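Local coordinates for UTP-glucose-1-phosphate uridylyltransferase 2 (Trypanosoma brucei, PDB 3GUE), which probably catalyses the transfer of uridylyl from UTP to glucose 1-phosphate, making UDP-glucose and diphosphate, at residues A[241-247]-A[301-307]; A[256-262]-A[274-280]. One frame throughout, in Å; residues are numbered along the deposited sequence.

Interaction 1: A[241-247]-A[301-307]. With UPG (uridine-5'-diphosphate-glucose), chain C.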
loop_
_atom_site.group_PDB
_atom_site.type_symbol
_atom_site.label_atom_id
_atom_site.label_comp_id
_atom_site.label_asym_id
_atom_site.label_seq_id
_atom_site.Cartn_x
_atom_site.Cartn_y
_atom_site.Cartn_z
ATOM N N GLY A 241 -5.862 -6.409 -19.909
ATOM C CA GLY A 241 -5.564 -5.012 -19.629
ATOM C C GLY A 241 -5.024 -4.796 -18.224
ATOM O O GLY A 241 -4.327 -3.817 -17.941
ATOM N N PHE A 242 -5.351 -5.732 -17.345
ATOM C CA PHE A 242 -5.101 -5.581 -15.928
ATOM C C PHE A 242 -4.972 -6.981 -15.320
ATOM O O PHE A 242 -5.817 -7.861 -15.554
ATOM C CB PHE A 242 -6.275 -4.792 -15.340
ATOM C CG PHE A 242 -6.255 -4.615 -13.835
ATOM C CD1 PHE A 242 -5.951 -3.373 -13.276
ATOM C CD2 PHE A 242 -6.626 -5.645 -13.007
ATOM C CE1 PHE A 242 -5.998 -3.185 -11.884
ATOM C CE2 PHE A 242 -6.633 -5.502 -11.612
ATOM C CZ PHE A 242 -6.338 -4.262 -11.041
ATOM N N LEU A 243 -3.868 -7.187 -14.600
ATOM C CA LEU A 243 -3.645 -8.366 -13.815
ATOM C C LEU A 243 -3.305 -7.961 -12.380
ATOM O O LEU A 243 -2.369 -7.208 -12.152
ATOM C CB LEU A 243 -2.540 -9.222 -14.425
ATOM C CG LEU A 243 -2.339 -10.651 -13.885
ATOM C CD1 LEU A 243 -1.761 -11.532 -14.964
ATOM C CD2 LEU A 243 -1.468 -10.735 -12.600
ATOM N N MET A 244 -4.074 -8.472 -11.422
ATOM C CA MET A 244 -3.799 -8.300 -9.983
ATOM C C MET A 244 -3.175 -9.549 -9.349
ATOM O O MET A 244 -3.741 -10.632 -9.455
ATOM C CB MET A 244 -5.123 -8.022 -9.257
ATOM C CG MET A 244 -4.981 -7.994 -7.735
ATOM S SD MET A 244 -6.544 -7.829 -6.873
ATOM C CE MET A 244 -7.031 -6.163 -7.339
ATOM N N GLU A 245 -2.031 -9.413 -8.669
ATOM C CA GLU A 245 -1.490 -10.525 -7.897
ATOM C C GLU A 245 -2.193 -10.536 -6.537
ATOM O O GLU A 245 -2.341 -9.481 -5.935
ATOM C CB GLU A 245 0.043 -10.409 -7.711
ATOM C CG GLU A 245 0.890 -10.246 -8.975
ATOM C CD GLU A 245 2.370 -10.447 -8.666
ATOM O OE1 GLU A 245 2.730 -10.407 -7.460
ATOM O OE2 GLU A 245 3.162 -10.683 -9.612
ATOM N N VAL A 246 -2.696 -11.698 -6.115
ATOM C CA VAL A 246 -3.253 -11.902 -4.764
ATOM C C VAL A 246 -2.510 -13.025 -4.031
ATOM O O VAL A 246 -1.893 -13.888 -4.664
ATOM C CB VAL A 246 -4.771 -12.245 -4.785
ATOM C CG1 VAL A 246 -5.599 -11.111 -5.382
ATOM C CG2 VAL A 246 -5.040 -13.580 -5.527
ATOM N N CYS A 247 -2.592 -13.023 -2.694
ATOM C CA CYS A 247 -2.091 -14.127 -1.889
ATOM C C CYS A 247 -3.242 -14.804 -1.139
ATOM O O CYS A 247 -4.258 -14.164 -0.801
ATOM C CB CYS A 247 -1.034 -13.619 -0.887
ATOM S SG CYS A 247 0.548 -13.026 -1.614
ATOM N N PHE A 301 -6.296 -12.052 -0.921
ATOM C CA PHE A 301 -5.915 -10.717 -0.446
ATOM C C PHE A 301 -5.046 -10.033 -1.494
ATOM O O PHE A 301 -4.030 -10.568 -1.899
ATOM C CB PHE A 301 -5.146 -10.844 0.894
ATOM C CG PHE A 301 -5.223 -9.620 1.778
ATOM C CD1 PHE A 301 -6.378 -9.331 2.510
ATOM C CD2 PHE A 301 -4.129 -8.782 1.915
ATOM C CE1 PHE A 301 -6.428 -8.217 3.330
ATOM C CE2 PHE A 301 -4.181 -7.665 2.736
ATOM C CZ PHE A 301 -5.315 -7.382 3.448
ATOM N N ASN A 302 -5.466 -8.839 -1.912
ATOM C CA ASN A 302 -4.708 -8.024 -2.850
ATOM C C ASN A 302 -3.310 -7.620 -2.314
ATOM O O ASN A 302 -3.193 -7.044 -1.223
ATOM C CB ASN A 302 -5.529 -6.778 -3.218
ATOM C CG ASN A 302 -4.799 -5.856 -4.154
ATOM O OD1 ASN A 302 -3.961 -6.307 -4.997
ATOM N ND2 ASN A 302 -5.101 -4.541 -4.045
ATOM N N THR A 303 -2.274 -7.955 -3.085
ATOM C CA THR A 303 -0.895 -7.592 -2.773
ATOM C C THR A 303 -0.622 -6.149 -3.214
ATOM O O THR A 303 0.341 -5.544 -2.767
ATOM C CB THR A 303 0.131 -8.489 -3.485
ATOM O OG1 THR A 303 0.093 -8.240 -4.895
ATOM C CG2 THR A 303 -0.078 -10.010 -3.209
ATOM N N ASN A 304 -1.469 -5.632 -4.111
ATOM C CA ASN A 304 -1.283 -4.331 -4.813
ATOM C C ASN A 304 -0.089 -4.364 -5.815
ATOM O O ASN A 304 0.326 -3.335 -6.334
ATOM C CB ASN A 304 -1.262 -3.113 -3.839
ATOM C CG ASN A 304 -2.207 -1.944 -4.307
ATOM O OD1 ASN A 304 -3.172 -2.178 -5.048
ATOM N ND2 ASN A 304 -1.907 -0.703 -3.892
ATOM N N ASN A 305 0.466 -5.560 -6.041
ATOM C CA ASN A 305 1.335 -5.828 -7.185
ATOM C C ASN A 305 0.379 -5.935 -8.387
ATOM O O ASN A 305 -0.271 -6.988 -8.581
ATOM C CB ASN A 305 2.085 -7.177 -7.047
ATOM C CG ASN A 305 3.012 -7.264 -5.798
ATOM O OD1 ASN A 305 3.398 -6.269 -5.185
ATOM N ND2 ASN A 305 3.369 -8.489 -5.445
ATOM N N ILE A 306 0.299 -4.872 -9.182
ATOM C CA ILE A 306 -0.637 -4.806 -10.323
ATOM C C ILE A 306 0.075 -4.493 -11.642
ATOM O O ILE A 306 0.815 -3.525 -11.735
ATOM C CB ILE A 306 -1.729 -3.704 -10.128
ATOM C CG1 ILE A 306 -2.395 -3.756 -8.741
ATOM C CG2 ILE A 306 -2.734 -3.737 -11.252
ATOM C CD1 ILE A 306 -3.128 -5.027 -8.473
ATOM N N TRP A 307 -0.220 -5.300 -12.658
ATOM C CA TRP A 307 0.222 -5.077 -14.042
ATOM C C TRP A 307 -0.866 -4.401 -14.856
ATOM O O TRP A 307 -2.009 -4.885 -14.938
ATOM C CB TRP A 307 0.531 -6.390 -14.729
ATOM C CG TRP A 307 1.843 -7.046 -14.347
ATOM C CD1 TRP A 307 2.055 -7.944 -13.343
ATOM C CD2 TRP A 307 3.107 -6.875 -15.005
ATOM N NE1 TRP A 307 3.365 -8.330 -13.322
ATOM C CE2 TRP A 307 4.042 -7.684 -14.325
ATOM C CE3 TRP A 307 3.543 -6.092 -16.081
ATOM C CZ2 TRP A 307 5.397 -7.738 -14.682
ATOM C CZ3 TRP A 307 4.903 -6.153 -16.451
ATOM C CH2 TRP A 307 5.807 -6.983 -15.751
HETATM N N1 UPG C . 0.017 5.799 -1.644
HETATM C C2 UPG C . 0.197 6.742 -2.676
HETATM N N3 UPG C . -0.759 7.733 -2.803
HETATM C C4 UPG C . -1.858 7.831 -1.982
HETATM C C5 UPG C . -2.056 6.886 -0.967
HETATM C C6 UPG C . -1.129 5.864 -0.790
HETATM O O2 UPG C . 1.163 6.761 -3.454
HETATM O O4 UPG C . -2.640 8.771 -2.180
HETATM C C1C UPG C . 1.020 4.700 -1.465
HETATM C C2C UPG C . 1.586 4.388 -0.076
HETATM O O2C UPG C . 2.654 5.286 0.254
HETATM C C3C UPG C . 2.116 2.978 -0.320
HETATM C C4C UPG C . 1.048 2.379 -1.221
HETATM O O4C UPG C . 0.348 3.488 -1.848
HETATM O O3C UPG C . 3.330 3.061 -1.065
HETATM C C5C UPG C . -0.004 1.559 -0.405
HETATM O O5C UPG C . -0.803 2.342 0.440
HETATM P PA UPG C . -1.192 1.834 1.922
HETATM O O1A UPG C . 0.092 1.365 2.515
HETATM O O2A UPG C . -2.004 2.822 2.642
HETATM O O3A UPG C . -2.092 0.497 1.588
HETATM P PB UPG C . -3.701 0.420 1.359
HETATM O O1B UPG C . -4.065 1.411 0.332
HETATM O O2B UPG C . -4.431 0.402 2.665
HETATM O O3B UPG C . -3.794 -1.091 0.825
HETATM C "C1'" UPG C . -3.165 -1.428 -0.466
HETATM C "C2'" UPG C . -4.237 -1.952 -1.411
HETATM C "C3'" UPG C . -4.896 -3.151 -0.741
HETATM C "C4'" UPG C . -3.831 -4.233 -0.498
HETATM C "C5'" UPG C . -2.675 -3.666 0.364
HETATM C "C6'" UPG C . -1.493 -4.599 0.346
HETATM O "O2'" UPG C . -5.233 -0.948 -1.681
HETATM O "O3'" UPG C . -5.969 -3.603 -1.549
HETATM O "O4'" UPG C . -4.403 -5.363 0.144
HETATM O "O5'" UPG C . -2.157 -2.409 -0.153
HETATM O "O6'" UPG C . -0.612 -4.262 1.419
HETATM O O HOH W 1 4.794 -9.885 -11.435
#
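Ile306 sets its methyl CG2 over one face of the Phe242 ring, 3.8 Å from the centroid and 30° off the normal, a CH-pi contact. The indole of Trp307 is met at its edge instead: a water lying in the ring plane accepts from NE1 and donates to Glu245 OE2, with that oxygen also near the plane. These residues sit on neighbouring antiparallel strands, 242-248 and 300-309, in the mixed central sheet of a GT-A-type nucleotidyltransferase. Between the pairs Met244-Ile306 and Val246-Asn302 the register slips by two, a beta bulge, and the polar side chains gather there. The carbonyl O of Glu245 takes two donors from the same face of its plane, Thr303 N and Thr303 OG1, with OG1 at 2.9 Å. A chi1 of 68° puts that hydroxyl between the backbone N and carbonyl carbon of Thr303, where it also accepts from Asn305 N in an ST turn. Just before it, Asn302 OD1 accepts from Asn304 N at 2.7 Å, an Asx turn. Asn302 ND2 faces the ligand and gives a 2.8 Å bond to O3' of the glucose, while the Asn304 amide continues to Asn219. On the carboxylate of Glu245, OE1 receives Asn305 ND2 at 2.9 Å from above its plane, the two flat groups standing 76° apart. OE2 has a salt bridge to Arg371; the amide, the arginine and the water together would hold the rotation of this buried acid. Met244 runs side by side with Ile306, its CG 3.6 Å from CD1, and crosses the Asn302 side chain at about a right angle. The methyl of Thr303 reaches on from the bulge to Cys247, CG2 3.5 Å from SG.

Interaction 2: A[256-262]-A[274-280]; sequences GGHLAYK and RRFVLRE. With UPG (uridine-5'-diphosphate-glucose), chain C.
His258 NE2 is gripped by two donors of one side chain, Arg279 NE and Arg279 NH2, both at 3.0 Å. They belong to an antiparallel beta hairpin of strands 257-262 and 275-280 whose glycine-containing end reaches the sugar of the bound UDP-glucose. NE2 lies in the guanidinium plane and at its edge, yet the imidazole stands 83° to that plane, so both N-H groups arrive somewhat tilted from the ring. With a chi1 of 68°, the His258 ring swings back over its own strand, and ND1 donates to Leu259 O at 3.0 Å. Both ring nitrogens are thus used, and His298 stacks on the ring. Arg279 has its charged partner in Glu49, and its NH1 donates to Ile47 O, so this face is joined to the 47-49 loop just ahead of strand 53-54. On the other face, Tyr261 and Phe276 run alongside each other; their planes are 17° from parallel but displaced so far that they overlap little, centroids 5.3 Å apart. Arg274 bends across Tyr261 so that its guanidinium takes Tyr261 CB over one face, CZ to CB 3.6 Å. Toward the sugar, the Glu280 chain turns at its second torsion, and its carboxylate receives two ligand hydroxyls, O2' on OE1 and O3' on OE2, each at 2.5 Å. The bare CA of Gly257 lets OE2 come within 3.3 Å, and Gly257 N donates to O4' at 3.0 Å in an almost straight bond. Near the far end of the hairpin the buried Val277 packs tightly against the more exposed Lys262, with Val277 CG1 only 3.3 Å from Lys262 CB.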
loop_
_atom_site.group_PDB
_atom_site.type_symbol
_atom_site.label_atom_id
_atom_site.label_comp_id
_atom_site.label_asym_id
_atom_site.label_seq_id
_atom_site.Cartn_x
_atom_site.Cartn_y
_atom_site.Cartn_z
ATOM N N GLY A 256 -6.068 -3.629 4.355
ATOM C CA GLY A 256 -5.863 -3.591 2.918
ATOM C C GLY A 256 -7.179 -3.992 2.286
ATOM O O GLY A 256 -8.240 -3.631 2.783
ATOM N N GLY A 257 -7.124 -4.735 1.184
ATOM C CA GLY A 257 -8.336 -5.182 0.510
ATOM C C GLY A 257 -8.388 -6.648 0.115
ATOM O O GLY A 257 -7.378 -7.228 -0.244
ATOM N N HIS A 258 -9.572 -7.232 0.209
ATOM C CA HIS A 258 -9.833 -8.571 -0.335
ATOM C C HIS A 258 -10.744 -8.479 -1.547
ATOM O O HIS A 258 -11.518 -7.518 -1.701
ATOM C CB HIS A 258 -10.446 -9.515 0.713
ATOM C CG HIS A 258 -11.833 -9.142 1.130
ATOM N ND1 HIS A 258 -12.951 -9.529 0.425
ATOM C CD2 HIS A 258 -12.284 -8.403 2.172
ATOM C CE1 HIS A 258 -14.034 -9.063 1.023
ATOM N NE2 HIS A 258 -13.659 -8.375 2.083
ATOM N N LEU A 259 -10.637 -9.500 -2.394
ATOM C CA LEU A 259 -11.483 -9.641 -3.555
ATOM C C LEU A 259 -12.802 -10.256 -3.168
ATOM O O LEU A 259 -12.902 -11.013 -2.190
ATOM C CB LEU A 259 -10.793 -10.483 -4.653
ATOM C CG LEU A 259 -9.650 -9.778 -5.388
ATOM C CD1 LEU A 259 -9.227 -10.608 -6.617
ATOM C CD2 LEU A 259 -10.011 -8.371 -5.829
ATOM N N ALA A 260 -13.821 -9.907 -3.942
ATOM C CA ALA A 260 -15.139 -10.507 -3.798
ATOM C C ALA A 260 -15.772 -10.423 -5.164
ATOM O O ALA A 260 -15.135 -10.003 -6.116
ATOM C CB ALA A 260 -15.960 -9.765 -2.764
ATOM N N TYR A 261 -17.021 -10.839 -5.248
ATOM C CA TYR A 261 -17.771 -10.897 -6.483
ATOM C C TYR A 261 -19.065 -10.116 -6.295
ATOM O O TYR A 261 -19.630 -10.092 -5.194
ATOM C CB TYR A 261 -18.129 -12.356 -6.800
ATOM C CG TYR A 261 -17.066 -13.126 -7.568
ATOM C CD1 TYR A 261 -16.366 -12.529 -8.610
ATOM C CD2 TYR A 261 -16.803 -14.476 -7.273
ATOM C CE1 TYR A 261 -15.405 -13.227 -9.327
ATOM C CE2 TYR A 261 -15.827 -15.185 -7.980
ATOM C CZ TYR A 261 -15.151 -14.559 -9.004
ATOM O OH TYR A 261 -14.210 -15.246 -9.716
ATOM N N LYS A 262 -19.546 -9.508 -7.374
ATOM C CA LYS A 262 -20.873 -8.858 -7.376
ATOM C C LYS A 262 -21.632 -9.216 -8.653
ATOM O O LYS A 262 -21.028 -9.346 -9.726
ATOM C CB LYS A 262 -20.673 -7.340 -7.299
ATOM C CG LYS A 262 -21.869 -6.518 -6.878
ATOM C CD LYS A 262 -21.497 -5.041 -6.967
ATOM C CE LYS A 262 -21.015 -4.671 -8.370
ATOM N NZ LYS A 262 -19.901 -3.670 -8.332
ATOM N N ARG A 274 -21.196 -12.079 -13.200
ATOM C CA ARG A 274 -20.206 -11.879 -12.141
ATOM C C ARG A 274 -19.127 -10.881 -12.530
ATOM O O ARG A 274 -18.541 -10.981 -13.608
ATOM C CB ARG A 274 -19.499 -13.200 -11.827
ATOM C CG ARG A 274 -20.386 -14.315 -11.322
ATOM C CD ARG A 274 -20.139 -14.592 -9.851
ATOM N NE ARG A 274 -20.767 -13.611 -8.966
ATOM C CZ ARG A 274 -21.255 -13.887 -7.754
ATOM N NH1 ARG A 274 -21.210 -15.127 -7.277
ATOM N NH2 ARG A 274 -21.800 -12.921 -7.020
ATOM N N ARG A 275 -18.844 -9.936 -11.636
ATOM C CA ARG A 275 -17.705 -9.044 -11.809
ATOM C C ARG A 275 -16.939 -9.023 -10.492
ATOM O O ARG A 275 -17.523 -9.217 -9.420
ATOM C CB ARG A 275 -18.144 -7.630 -12.232
ATOM C CG ARG A 275 -19.574 -7.537 -12.749
ATOM C CD ARG A 275 -19.829 -6.321 -13.644
ATOM N NE ARG A 275 -19.496 -6.573 -15.052
ATOM C CZ ARG A 275 -20.218 -6.148 -16.091
ATOM N NH1 ARG A 275 -21.329 -5.446 -15.897
ATOM N NH2 ARG A 275 -19.839 -6.432 -17.333
ATOM N N PHE A 276 -15.626 -8.844 -10.586
ATOM C CA PHE A 276 -14.772 -8.681 -9.424
ATOM C C PHE A 276 -15.096 -7.377 -8.703
ATOM O O PHE A 276 -15.470 -6.388 -9.335
ATOM C CB PHE A 276 -13.304 -8.611 -9.854
ATOM C CG PHE A 276 -12.643 -9.954 -10.088
ATOM C CD1 PHE A 276 -12.650 -10.944 -9.103
ATOM C CD2 PHE A 276 -11.936 -10.183 -11.255
ATOM C CE1 PHE A 276 -12.005 -12.144 -9.303
ATOM C CE2 PHE A 276 -11.300 -11.380 -11.464
ATOM C CZ PHE A 276 -11.333 -12.363 -10.484
ATOM N N VAL A 277 -14.976 -7.397 -7.377
ATOM C CA VAL A 277 -14.965 -6.181 -6.576
ATOM C C VAL A 277 -13.811 -6.243 -5.574
ATOM O O VAL A 277 -13.443 -7.314 -5.083
ATOM C CB VAL A 277 -16.337 -5.841 -5.844
ATOM C CG1 VAL A 277 -17.571 -6.353 -6.616
ATOM C CG2 VAL A 277 -16.356 -6.336 -4.405
ATOM N N LEU A 278 -13.239 -5.087 -5.286
ATOM C CA LEU A 278 -12.208 -4.977 -4.270
ATOM C C LEU A 278 -12.862 -4.286 -3.083
ATOM O O LEU A 278 -13.464 -3.209 -3.227
ATOM C CB LEU A 278 -11.011 -4.197 -4.820
ATOM C CG LEU A 278 -9.826 -3.839 -3.916
ATOM C CD1 LEU A 278 -9.068 -5.078 -3.488
ATOM C CD2 LEU A 278 -8.879 -2.869 -4.702
ATOM N N ARG A 279 -12.870 -4.938 -1.930
ATOM C CA ARG A 279 -13.340 -4.245 -0.729
ATOM C C ARG A 279 -12.160 -3.886 0.182
ATOM O O ARG A 279 -11.551 -4.776 0.794
ATOM C CB ARG A 279 -14.373 -5.039 0.027
ATOM C CG ARG A 279 -14.952 -4.248 1.200
ATOM C CD ARG A 279 -16.073 -4.922 1.886
ATOM N NE ARG A 279 -15.762 -6.263 2.384
ATOM C CZ ARG A 279 -16.611 -6.987 3.097
ATOM N NH1 ARG A 279 -17.795 -6.477 3.404
ATOM N NH2 ARG A 279 -16.283 -8.210 3.505
ATOM N N GLU A 280 -11.843 -2.586 0.231
ATOM C CA GLU A 280 -10.780 -2.040 1.098
ATOM C C GLU A 280 -11.248 -1.915 2.543
ATOM O O GLU A 280 -12.446 -1.933 2.811
ATOM C CB GLU A 280 -10.335 -0.676 0.605
ATOM C CG GLU A 280 -9.650 -0.655 -0.768
ATOM C CD GLU A 280 -8.284 -1.313 -0.765
ATOM O OE1 GLU A 280 -7.303 -0.740 -0.249
ATOM O OE2 GLU A 280 -8.191 -2.402 -1.307
HETATM N N1 UPG C . 0.017 5.799 -1.644
HETATM C C2 UPG C . 0.197 6.742 -2.676
HETATM N N3 UPG C . -0.759 7.733 -2.803
HETATM C C4 UPG C . -1.858 7.831 -1.982
HETATM C C5 UPG C . -2.056 6.886 -0.967
HETATM C C6 UPG C . -1.129 5.864 -0.790
HETATM O O2 UPG C . 1.163 6.761 -3.454
HETATM O O4 UPG C . -2.640 8.771 -2.180
HETATM C C1C UPG C . 1.020 4.700 -1.465
HETATM C C2C UPG C . 1.586 4.388 -0.076
HETATM O O2C UPG C . 2.654 5.286 0.254
HETATM C C3C UPG C . 2.116 2.978 -0.320
HETATM C C4C UPG C . 1.048 2.379 -1.221
HETATM O O4C UPG C . 0.348 3.488 -1.848
HETATM O O3C UPG C . 3.330 3.061 -1.065
HETATM C C5C UPG C . -0.004 1.559 -0.405
HETATM O O5C UPG C . -0.803 2.342 0.440
HETATM P PA UPG C . -1.192 1.834 1.922
HETATM O O1A UPG C . 0.092 1.365 2.515
HETATM O O2A UPG C . -2.004 2.822 2.642
HETATM O O3A UPG C . -2.092 0.497 1.588
HETATM P PB UPG C . -3.701 0.420 1.359
HETATM O O1B UPG C . -4.065 1.411 0.332
HETATM O O2B UPG C . -4.431 0.402 2.665
HETATM O O3B UPG C . -3.794 -1.091 0.825
HETATM C "C1'" UPG C . -3.165 -1.428 -0.466
HETATM C "C2'" UPG C . -4.237 -1.952 -1.411
HETATM C "C3'" UPG C . -4.896 -3.151 -0.741
HETATM C "C4'" UPG C . -3.831 -4.233 -0.498
HETATM C "C5'" UPG C . -2.675 -3.666 0.364
HETATM C "C6'" UPG C . -1.493 -4.599 0.346
HETATM O "O2'" UPG C . -5.233 -0.948 -1.681
HETATM O "O3'" UPG C . -5.969 -3.603 -1.549
HETATM O "O4'" UPG C . -4.403 -5.363 0.144
HETATM O "O5'" UPG C . -2.157 -2.409 -0.153
HETATM O "O6'" UPG C . -0.612 -4.262 1.419
#

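Interactions 1 and 2 have centres about 12 Å apart and meet where strand 257-262, which follows 242-248 in the chain, lies against the start of strand 300-309. Asn302 N probably hydrogen-bonds to Gly257 O at 3.0 Å, joining the bulged strand to the hairpin. Beside it, Leu259 fills in against the sheet: Met244 SD is 3.7 Å from Leu259 CD2. The glucose of UDP-glucose is held between the two. Its O3' is shared by Asn302 ND2 of interaction 1 and Glu280 OE2 of interaction 2; O4' likewise touches both, accepting from Gly257 N and donating to Asn302 O in a very short bond. His191, Gln162, Lys376, Asn219 and Gly85 add further hydrogen bonds to the ligand.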